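Local coordinates for secretion activator protein, hypothetical (Brucella abortus bv. 1 str. 9-941, PDB 7DNP) that probably cleaves peptidoglycan as a muramidase of glycosyl hydrolase family 108, an autolysin serving the type IV secretion system of this bacterium, at residues R97-D109 against A121-L134. Numbering follows the deposited sequence.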
ATOM      1  N   ARG A  97      -8.686  -3.628   0.851  1.00 17.68           N
ATOM      2  CA  ARG A  97      -8.947  -3.419  -0.571  1.00 20.97           C
ATOM      3  C   ARG A  97      -7.786  -3.912  -1.428  1.00 18.20           C
ATOM      4  O   ARG A  97      -7.999  -4.467  -2.515  1.00 17.00           O
ATOM      5  CB  ARG A  97      -9.226  -1.938  -0.836  1.00 19.67           C
ATOM      6  CG  ARG A  97      -9.188  -1.528  -2.309  1.00 23.32           C
ATOM      7  CD  ARG A  97     -10.321  -2.158  -3.106  1.00 23.67           C
ATOM      8  NE  ARG A  97     -11.581  -2.131  -2.371  1.00 27.79           N
ATOM      9  CZ  ARG A  97     -12.542  -3.039  -2.504  1.00 32.57           C
ATOM     10  NH1 ARG A  97     -12.393  -4.047  -3.352  1.00 33.60           N
ATOM     11  NH2 ARG A  97     -13.652  -2.940  -1.786  1.00 36.05           N
ATOM     12  N   ALA A  98      -6.553  -3.720  -0.961  1.00 16.18           N
ATOM     13  CA  ALA A  98      -5.402  -4.189  -1.723  1.00 17.59           C
ATOM     14  C   ALA A  98      -5.387  -5.712  -1.801  1.00 19.19           C
ATOM     15  O   ALA A  98      -5.184  -6.285  -2.879  1.00 17.89           O
ATOM     16  CB  ALA A  98      -4.107  -3.661  -1.102  1.00 16.90           C
ATOM     17  N   VAL A  99      -5.619  -6.383  -0.668  1.00 16.84           N
ATOM     18  CA  VAL A  99      -5.609  -7.844  -0.652  1.00 16.77           C
ATOM     19  C   VAL A  99      -6.789  -8.400  -1.448  1.00 19.23           C
ATOM     20  O   VAL A  99      -6.661  -9.423  -2.134  1.00 17.93           O
ATOM     21  CB  VAL A  99      -5.594  -8.364   0.799  1.00 17.25           C
ATOM     22  CG1 VAL A  99      -5.775  -9.879   0.833  1.00 16.46           C
ATOM     23  CG2 VAL A  99      -4.282  -7.996   1.474  1.00 16.19           C
ATOM     24  N   LYS A 100      -7.949  -7.735  -1.382  1.00 16.79           N
ATOM     25  CA  LYS A 100      -9.096  -8.164  -2.181  1.00 20.12           C
ATOM     26  C   LYS A 100      -8.774  -8.135  -3.672  1.00 23.08           C
ATOM     27  O   LYS A 100      -9.166  -9.039  -4.421  1.00 17.85           O
ATOM     28  CB  LYS A 100     -10.308  -7.281  -1.883  1.00 20.46           C
ATOM     29  CG  LYS A 100     -11.036  -7.619  -0.591  1.00 19.36           C
ATOM     30  CD  LYS A 100     -12.169  -6.632  -0.334  1.00 25.56           C
ATOM     31  CE  LYS A 100     -12.878  -6.930   0.975  1.00 27.57           C
ATOM     32  NZ  LYS A 100     -14.181  -6.216   1.083  1.00 34.61           N
ATOM     33  N   MET A 101      -8.054  -7.104  -4.120  1.00 18.26           N
ATOM     34  CA  MET A 101      -7.697  -7.014  -5.530  1.00 19.01           C
ATOM     35  C   MET A 101      -6.634  -8.042  -5.898  1.00 18.80           C
ATOM     36  O   MET A 101      -6.659  -8.597  -7.002  1.00 15.23           O
ATOM     37  CB  MET A 101      -7.221  -5.602  -5.865  1.00 22.99           C
ATOM     38  CG  MET A 101      -7.557  -5.161  -7.286  1.00 27.29           C
ATOM     39  SD  MET A 101      -9.335  -5.002  -7.587  1.00 33.98           S
ATOM     40  CE  MET A 101      -9.846  -4.088  -6.136  1.00 33.31           C
ATOM     41  N   LEU A 102      -5.685  -8.298  -4.993  1.00 15.26           N
ATOM     42  CA  LEU A 102      -4.721  -9.366  -5.230  1.00 18.04           C
ATOM     43  C   LEU A 102      -5.426 -10.711  -5.329  1.00 18.36           C
ATOM     44  O   LEU A 102      -5.063 -11.554  -6.159  1.00 18.10           O
ATOM     45  CB  LEU A 102      -3.667  -9.389  -4.121  1.00 18.99           C
ATOM     46  CG  LEU A 102      -2.698 -10.572  -4.167  1.00 22.30           C
ATOM     47  CD1 LEU A 102      -1.763 -10.459  -5.362  1.00 21.13           C
ATOM     48  CD2 LEU A 102      -1.902 -10.689  -2.872  1.00 20.15           C
ATOM     49  N   GLN A 103      -6.449 -10.918  -4.496  1.00 18.34           N
ATOM     50  CA  GLN A 103      -7.220 -12.155  -4.548  1.00 19.51           C
ATOM     51  C   GLN A 103      -7.993 -12.262  -5.859  1.00 21.92           C
ATOM     52  O   GLN A 103      -8.070 -13.343  -6.456  1.00 23.22           O
ATOM     53  CB  GLN A 103      -8.150 -12.228  -3.330  1.00 16.27           C
ATOM     54  CG  GLN A 103      -7.387 -12.521  -2.024  1.00 16.28           C
ATOM     55  CD  GLN A 103      -8.173 -12.218  -0.755  1.00 16.99           C
ATOM     56  OE1 GLN A 103      -8.970 -11.280  -0.701  1.00 18.13           O
ATOM     57  NE2 GLN A 103      -7.929 -13.011   0.287  1.00 19.46           N
ATOM     58  N   LYS A 104      -8.551 -11.146  -6.334  1.00 20.35           N
ATOM     59  CA  LYS A 104      -9.214 -11.137  -7.636  1.00 22.74           C
ATOM     60  C   LYS A 104      -8.243 -11.513  -8.751  1.00 23.42           C
ATOM     61  O   LYS A 104      -8.593 -12.275  -9.661  1.00 25.29           O
ATOM     62  CB  LYS A 104      -9.828  -9.759  -7.891  1.00 23.73           C
ATOM     63  CG  LYS A 104     -10.734  -9.675  -9.114  1.00 26.55           C
ATOM     64  CD  LYS A 104     -11.143  -8.235  -9.390  1.00 28.14           C
ATOM     65  CE  LYS A 104     -12.325  -8.157 -10.345  1.00 30.66           C
ATOM     66  NZ  LYS A 104     -12.522  -6.775 -10.871  1.00 39.10           N
ATOM     67  N   VAL A 105      -7.009 -11.010  -8.680  1.00 24.74           N
ATOM     68  CA  VAL A 105      -6.020 -11.282  -9.720  1.00 23.45           C
ATOM     69  C   VAL A 105      -5.632 -12.757  -9.736  1.00 23.33           C
ATOM     70  O   VAL A 105      -5.524 -13.369 -10.804  1.00 23.27           O
ATOM     71  CB  VAL A 105      -4.792 -10.374  -9.529  1.00 19.84           C
ATOM     72  CG1 VAL A 105      -3.586 -10.942 -10.258  1.00 25.20           C
ATOM     73  CG2 VAL A 105      -5.100  -8.955 -10.007  1.00 18.58           C
ATOM     74  N   VAL A 106      -5.408 -13.355  -8.559  1.00 22.80           N
ATOM     75  CA  VAL A 106      -4.986 -14.752  -8.499  1.00 22.18           C
ATOM     76  C   VAL A 106      -6.162 -15.717  -8.450  1.00 23.05           C
ATOM     77  O   VAL A 106      -5.949 -16.936  -8.458  1.00 21.17           O
ATOM     78  CB  VAL A 106      -4.041 -14.996  -7.303  1.00 21.92           C
ATOM     79  CG1 VAL A 106      -2.912 -13.983  -7.306  1.00 21.26           C
ATOM     80  CG2 VAL A 106      -4.810 -14.948  -5.984  1.00 21.29           C
ATOM     81  N   GLY A 107      -7.392 -15.213  -8.392  1.00 23.59           N
ATOM     82  CA  GLY A 107      -8.573 -16.043  -8.540  1.00 24.13           C
ATOM     83  C   GLY A 107      -9.024 -16.799  -7.306  1.00 27.06           C
ATOM     84  O   GLY A 107      -9.340 -17.990  -7.390  1.00 24.86           O
ATOM     85  N   VAL A 108      -9.075 -16.127  -6.157  1.00 23.65           N
ATOM     86  CA  VAL A 108      -9.586 -16.722  -4.928  1.00 25.99           C
ATOM     87  C   VAL A 108     -10.627 -15.780  -4.333  1.00 23.64           C
ATOM     88  O   VAL A 108     -10.789 -14.641  -4.768  1.00 21.98           O
ATOM     89  CB  VAL A 108      -8.469 -17.026  -3.905  1.00 23.94           C
ATOM     90  CG1 VAL A 108      -7.469 -18.024  -4.478  1.00 25.80           C
ATOM     91  CG2 VAL A 108      -7.766 -15.757  -3.492  1.00 20.49           C
ATOM     92  N   ASP A 109     -11.347 -16.283  -3.330  1.00 22.75           N
ATOM     93  CA  ASP A 109     -12.357 -15.479  -2.650  1.00 26.62           C
ATOM     94  C   ASP A 109     -11.752 -14.176  -2.142  1.00 23.91           C
ATOM     95  O   ASP A 109     -10.676 -14.170  -1.537  1.00 21.91           O
ATOM     96  CB  ASP A 109     -12.961 -16.263  -1.485  1.00 26.60           C
ATOM     97  CG  ASP A 109     -13.846 -17.406  -1.943  1.00 35.80           C
ATOM     98  OD1 ASP A 109     -14.105 -17.518  -3.161  1.00 30.20           O
ATOM     99  OD2 ASP A 109     -14.284 -18.194  -1.078  1.00 35.28           O
ATOM    100  N   ALA A 121      -2.408 -19.763  -4.416  1.00 23.71           N
ATOM    101  CA  ALA A 121      -2.693 -19.226  -5.742  1.00 21.15           C
ATOM    102  C   ALA A 121      -1.653 -18.203  -6.177  1.00 23.72           C
ATOM    103  O   ALA A 121      -1.327 -18.122  -7.367  1.00 22.11           O
ATOM    104  CB  ALA A 121      -4.089 -18.606  -5.763  1.00 21.34           C
ATOM    105  N   VAL A 122      -1.134 -17.408  -5.240  1.00 19.74           N
ATOM    106  CA  VAL A 122      -0.080 -16.459  -5.581  1.00 21.16           C
ATOM    107  C   VAL A 122       1.167 -17.197  -6.049  1.00 21.75           C
ATOM    108  O   VAL A 122       1.791 -16.825  -7.049  1.00 21.37           O
ATOM    109  CB  VAL A 122       0.224 -15.542  -4.381  1.00 21.37           C
ATOM    110  CG1 VAL A 122       1.526 -14.799  -4.611  1.00 23.58           C
ATOM    111  CG2 VAL A 122      -0.918 -14.557  -4.162  1.00 15.66           C
ATOM    112  N   ARG A 123       1.543 -18.262  -5.347  1.00 22.05           N
ATOM    113  CA  ARG A 123       2.762 -18.985  -5.683  1.00 25.45           C
ATOM    114  C   ARG A 123       2.615 -19.880  -6.908  1.00 22.38           C
ATOM    115  O   ARG A 123       3.614 -20.449  -7.358  1.00 26.39           O
ATOM    116  CB  ARG A 123       3.229 -19.802  -4.477  1.00 23.70           C
ATOM    117  CG  ARG A 123       3.901 -18.926  -3.431  1.00 28.28           C
ATOM    118  CD  ARG A 123       3.845 -19.505  -2.030  1.00 27.78           C
ATOM    119  NE  ARG A 123       4.293 -18.510  -1.058  1.00 24.33           N
ATOM    120  CZ  ARG A 123       4.389 -18.717   0.250  1.00 25.05           C
ATOM    121  NH1 ARG A 123       4.079 -19.900   0.763  1.00 23.97           N
ATOM    122  NH2 ARG A 123       4.810 -17.743   1.044  1.00 22.80           N
ATOM    123  N   LYS A 124       1.411 -20.007  -7.465  1.00 24.24           N
ATOM    124  CA  LYS A 124       1.207 -20.740  -8.708  1.00 24.90           C
ATOM    125  C   LYS A 124       1.316 -19.860  -9.946  1.00 25.39           C
ATOM    126  O   LYS A 124       1.281 -20.387 -11.064  1.00 24.78           O
ATOM    127  CB  LYS A 124      -0.164 -21.426  -8.705  1.00 27.83           C
ATOM    128  CG  LYS A 124      -0.263 -22.622  -7.779  1.00 27.21           C
ATOM    129  CD  LYS A 124      -1.706 -23.093  -7.652  1.00 29.62           C
ATOM    130  CE  LYS A 124      -1.813 -24.325  -6.763  1.00 27.97           C
ATOM    131  NZ  LYS A 124      -3.218 -24.812  -6.653  1.00 37.05           N
ATOM    132  N   MET A 125       1.439 -18.546  -9.780  1.00 23.78           N
ATOM    133  CA  MET A 125       1.513 -17.609 -10.889  1.00 24.69           C
ATOM    134  C   MET A 125       2.874 -16.928 -10.908  1.00 23.78           C
ATOM    135  O   MET A 125       3.576 -16.863  -9.894  1.00 23.17           O
ATOM    136  CB  MET A 125       0.419 -16.538 -10.794  1.00 25.14           C
ATOM    137  CG  MET A 125      -0.992 -17.054 -10.972  1.00 25.42           C
ATOM    138  SD  MET A 125      -2.176 -15.700 -10.866  1.00 33.55           S
ATOM    139  CE  MET A 125      -1.551 -14.592 -12.127  1.00 28.46           C
ATOM    140  N   ALA A 126       3.235 -16.408 -12.078  1.00 24.06           N
ATOM    141  CA  ALA A 126       4.475 -15.658 -12.213  1.00 22.37           C
ATOM    142  C   ALA A 126       4.374 -14.342 -11.453  1.00 21.34           C
ATOM    143  O   ALA A 126       3.333 -13.680 -11.466  1.00 19.83           O
ATOM    144  CB  ALA A 126       4.782 -15.398 -13.687  1.00 22.41           C
ATOM    145  N   ALA A 127       5.470 -13.960 -10.792  1.00 21.47           N
ATOM    146  CA  ALA A 127       5.432 -12.788  -9.922  1.00 20.77           C
ATOM    147  C   ALA A 127       5.241 -11.504 -10.720  1.00 23.46           C
ATOM    148  O   ALA A 127       4.459 -10.633 -10.321  1.00 19.89           O
ATOM    149  CB  ALA A 127       6.702 -12.712  -9.076  1.00 19.23           C
ATOM    150  N   ASP A 128       5.943 -11.360 -11.846  1.00 20.58           N
ATOM    151  CA  ASP A 128       5.781 -10.134 -12.621  1.00 25.41           C
ATOM    152  C   ASP A 128       4.410 -10.071 -13.284  1.00 23.82           C
ATOM    153  O   ASP A 128       3.878  -8.977 -13.501  1.00 22.27           O
ATOM    154  CB  ASP A 128       6.915  -9.990 -13.641  1.00 26.79           C
ATOM    155  CG  ASP A 128       7.000 -11.152 -14.621  1.00 40.31           C
ATOM    156  OD1 ASP A 128       6.020 -11.913 -14.767  1.00 37.78           O
ATOM    157  OD2 ASP A 128       8.071 -11.302 -15.252  1.00 45.41           O
ATOM    158  N   ARG A 129       3.808 -11.227 -13.583  1.00 20.79           N
ATOM    159  CA  ARG A 129       2.433 -11.232 -14.066  1.00 23.70           C
ATOM    160  C   ARG A 129       1.470 -10.752 -12.985  1.00 22.84           C
ATOM    161  O   ARG A 129       0.569  -9.949 -13.258  1.00 20.58           O
ATOM    162  CB  ARG A 129       2.049 -12.631 -14.548  1.00 25.04           C
ATOM    163  CG  ARG A 129       0.562 -12.792 -14.834  1.00 33.75           C
ATOM    164  CD  ARG A 129       0.262 -14.133 -15.487  1.00 41.96           C
ATOM    165  NE  ARG A 129       0.220 -14.032 -16.944  1.00 47.82           N
ATOM    166  CZ  ARG A 129       1.272 -14.218 -17.737  1.00 46.42           C
ATOM    167  NH1 ARG A 129       2.457 -14.519 -17.218  1.00 44.38           N
ATOM    168  NH2 ARG A 129       1.138 -14.105 -19.051  1.00 45.83           N
ATOM    169  N   ILE A 130       1.644 -11.235 -11.751  1.00 19.98           N
ATOM    170  CA  ILE A 130       0.828 -10.749 -10.640  1.00 20.01           C
ATOM    171  C   ILE A 130       0.988  -9.243 -10.482  1.00 18.46           C
ATOM    172  O   ILE A 130       0.002  -8.512 -10.317  1.00 19.68           O
ATOM    173  CB  ILE A 130       1.196 -11.490  -9.340  1.00 20.95           C
ATOM    174  CG1 ILE A 130       0.856 -12.976  -9.456  1.00 19.65           C
ATOM    175  CG2 ILE A 130       0.484 -10.857  -8.145  1.00 18.27           C
ATOM    176  CD1 ILE A 130       1.060 -13.745  -8.168  1.00 21.07           C
ATOM    177  N   ILE A 131       2.231  -8.757 -10.546  1.00 16.97           N
ATOM    178  CA  ILE A 131       2.493  -7.330 -10.364  1.00 20.55           C
ATOM    179  C   ILE A 131       1.763  -6.512 -11.421  1.00 20.14           C
ATOM    180  O   ILE A 131       1.107  -5.510 -11.111  1.00 17.97           O
ATOM    181  CB  ILE A 131       4.006  -7.052 -10.391  1.00 15.25           C
ATOM    182  CG1 ILE A 131       4.685  -7.648  -9.154  1.00 15.14           C
ATOM    183  CG2 ILE A 131       4.264  -5.548 -10.489  1.00 17.89           C
ATOM    184  CD1 ILE A 131       6.194  -7.748  -9.280  1.00 17.31           C
ATOM    185  N   ASN A 132       1.870  -6.926 -12.690  1.00 16.78           N
ATOM    186  CA  ASN A 132       1.241  -6.163 -13.765  1.00 20.33           C
ATOM    187  C   ASN A 132      -0.274  -6.209 -13.658  1.00 20.32           C
ATOM    188  O   ASN A 132      -0.945  -5.183 -13.837  1.00 18.85           O
ATOM    189  CB  ASN A 132       1.699  -6.681 -15.129  1.00 21.15           C
ATOM    190  CG  ASN A 132       3.073  -6.171 -15.511  1.00 20.15           C
ATOM    191  OD1 ASN A 132       3.337  -4.972 -15.453  1.00 20.75           O
ATOM    192  ND2 ASN A 132       3.962  -7.081 -15.891  1.00 19.87           N
ATOM    193  N   GLU A 133      -0.835  -7.384 -13.360  1.00 14.66           N
ATOM    194  CA  GLU A 133      -2.288  -7.501 -13.303  1.00 17.88           C
ATOM    195  C   GLU A 133      -2.867  -6.782 -12.091  1.00 20.07           C
ATOM    196  O   GLU A 133      -3.971  -6.234 -12.171  1.00 15.57           O
ATOM    197  CB  GLU A 133      -2.698  -8.971 -13.303  1.00 18.80           C
ATOM    198  CG  GLU A 133      -2.627  -9.593 -14.686  1.00 24.52           C
ATOM    199  CD  GLU A 133      -2.949 -11.064 -14.686  1.00 29.64           C
ATOM    200  OE1 GLU A 133      -3.740 -11.501 -13.824  1.00 33.35           O
ATOM    201  OE2 GLU A 133      -2.416 -11.783 -15.557  1.00 37.59           O
ATOM    202  N   LEU A 134      -2.140  -6.768 -10.967  1.00 18.71           N
ATOM    203  CA  LEU A 134      -2.618  -6.043  -9.793  1.00 17.64           C
ATOM    204  C   LEU A 134      -2.584  -4.536 -10.024  1.00 15.11           C
ATOM    205  O   LEU A 134      -3.522  -3.824  -9.647  1.00 18.66           O
ATOM    206  CB  LEU A 134      -1.789  -6.416  -8.564  1.00 15.85           C
ATOM    207  CG  LEU A 134      -2.137  -5.688  -7.259  1.00 14.35           C
ATOM    208  CD1 LEU A 134      -3.548  -6.034  -6.783  1.00 16.29           C
ATOM    209  CD2 LEU A 134      -1.111  -6.000  -6.177  1.00 13.93           C
TER
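L102 and L134 come within 6.0 Å of each other at their CA atoms where helix 97-106 crosses helix 127-134, the axes 9.6 Å apart at an angle of 121°, while V106 lies beside A121 of helix 116-123. The case illustrates how a helix packs across the turn joining the next two helices, largely through apolar side chains. L134 reaches the other helix by its torsion: with CG anti to the backbone N (chi1 178°), its CD1 is carried over the backbone, 3.6 Å from the N of L102, and also touches CB of M101. L102 answers with both methyls, CD1 meeting CG2 of I130 at 3.6 Å and CD2 turned to V122. V106 wedges into that turn: its CG1 packs on V122 CG2 at 3.8 Å, on SD of M125 and on CD1 of I130, whereas its CG2 lies against A121 CB. V108, past the helix end at G107, adds its CG1 to the same A121 methyl. V105 straddles E133, CG1 on its CB and OE1 and CG2 against its backbone carbonyl. Both segments belong to the predicted peptidoglycan domain, and helix 82-93 covers the cluster through F89, T86 and V82, which touch M101, L134 and I130 respectively.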